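Local coordinates for protein ribosomal RNA small subunit methyltransferase E (Legionella pneumophila, PDB 5O95) that probably methylates the N3 position of a specific uridine in 16S ribosomal RNA, using S-adenosyl-L-methionine as methyl donor, at residues Glu22-Pro25 and Glu26-Gln29. Numbering follows the deposited sequence.
Sequences ELSP and EAGQ
Ser24 OG accepts the backbone N-H of Ala27 at 3.2 Å from its N, and the N-H...OG angle is 152°. The same hydroxyl oxygen lies against Ala27 CB, also at 3.2 Å. A chi1 of 61° tucks OG in beside the main chain, toward Ala27 N. This capping bond marks Ser24 as the N-cap of helix 25-34, with Pro25 as the first helical residue. The regular backbone bonds begin at once: Gly28 N to Ser24 O at 2.7 Å, then Gln29 N to Pro25 O at 2.9 Å. This turn leads from strand 20-22, an edge strand of the PUA-domain sheet, into the helix, and the backbone N of Ser24 is hydrogen-bonded to Gln11 OE1. Leu23 makes the apolar contact, its CB packing 4.1 Å from Ala27 CB. The side chain also passes two backbone atoms of the helix: CB lies 3.9 Å from Gly28 N, and at the tip CD1 comes within 4.1 Å of Ala27 O. The buried leucine side chain also touches Val65 and Val67 of the neighbouring strand 64-74 and Val31 farther along the helix.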
loop_
_atom_site.group_PDB
_atom_site.type_symbol
_atom_site.label_atom_id
_atom_site.label_comp_id
_atom_site.label_asym_id
_atom_site.label_seq_id
_atom_site.Cartn_x
_atom_site.Cartn_y
_atom_site.Cartn_z
ATOM N N GLU B 22 -12.431 -9.382 32.982
ATOM C CA GLU B 22 -11.327 -8.464 33.201
ATOM C C GLU B 22 -10.401 -8.559 31.998
ATOM O O GLU B 22 -9.859 -9.633 31.701
ATOM C CB GLU B 22 -10.560 -8.813 34.472
ATOM C CG GLU B 22 -9.421 -7.843 34.728
ATOM C CD GLU B 22 -8.663 -8.152 35.996
ATOM O OE1 GLU B 22 -9.069 -9.088 36.703
ATOM O OE2 GLU B 22 -7.667 -7.461 36.283
ATOM N N LEU B 23 -10.238 -7.454 31.285
ATOM C CA LEU B 23 -9.399 -7.511 30.103
ATOM C C LEU B 23 -7.990 -7.917 30.485
ATOM O O LEU B 23 -7.538 -7.664 31.604
ATOM C CB LEU B 23 -9.374 -6.149 29.425
ATOM C CG LEU B 23 -10.723 -5.684 28.891
ATOM C CD1 LEU B 23 -10.512 -4.339 28.190
ATOM C CD2 LEU B 23 -11.311 -6.699 27.927
ATOM N N SER B 24 -7.287 -8.558 29.534
ATOM C CA SER B 24 -5.884 -8.854 29.765
ATOM C C SER B 24 -5.162 -7.556 30.105
ATOM O O SER B 24 -5.593 -6.480 29.687
ATOM C CB SER B 24 -5.261 -9.448 28.508
ATOM O OG SER B 24 -5.338 -8.518 27.423
ATOM N N PRO B 25 -4.069 -7.626 30.871
ATOM C CA PRO B 25 -3.345 -6.388 31.201
ATOM C C PRO B 25 -2.976 -5.563 29.979
ATOM O O PRO B 25 -3.083 -4.331 30.012
ATOM C CB PRO B 25 -2.116 -6.901 31.969
ATOM C CG PRO B 25 -2.632 -8.161 32.636
ATOM C CD PRO B 25 -3.560 -8.788 31.628
ATOM N N GLU B 26 -2.538 -6.211 28.898
ATOM C CA GLU B 26 -2.213 -5.466 27.684
ATOM C C GLU B 26 -3.435 -4.748 27.134
ATOM O O GLU B 26 -3.345 -3.592 26.707
ATOM C CB GLU B 26 -1.614 -6.392 26.623
ATOM C CG GLU B 26 -0.195 -6.821 26.952
ATOM C CD GLU B 26 0.755 -5.648 27.002
ATOM O OE1 GLU B 26 1.041 -5.085 25.929
ATOM O OE2 GLU B 26 1.203 -5.281 28.111
ATOM N N ALA B 27 -4.585 -5.425 27.117
ATOM C CA ALA B 27 -5.794 -4.810 26.571
ATOM C C ALA B 27 -6.348 -3.769 27.532
ATOM O O ALA B 27 -6.925 -2.770 27.096
ATOM C CB ALA B 27 -6.843 -5.886 26.272
ATOM N N GLY B 28 -6.163 -3.977 28.842
ATOM C CA GLY B 28 -6.588 -2.974 29.805
ATOM C C GLY B 28 -5.782 -1.699 29.680
ATOM O O GLY B 28 -6.314 -0.599 29.843
ATOM N N GLN B 29 -4.479 -1.835 29.414
ATOM C CA GLN B 29 -3.649 -0.674 29.118
ATOM C C GLN B 29 -4.126 0.030 27.853
ATOM O O GLN B 29 -4.275 1.258 27.827
ATOM C CB GLN B 29 -2.191 -1.127 28.965
ATOM C CG GLN B 29 -1.266 -0.114 28.279
ATOM C CD GLN B 29 -0.976 1.090 29.150
ATOM O OE1 GLN B 29 -1.228 1.073 30.356
ATOM N NE2 GLN B 29 -0.441 2.145 28.542
#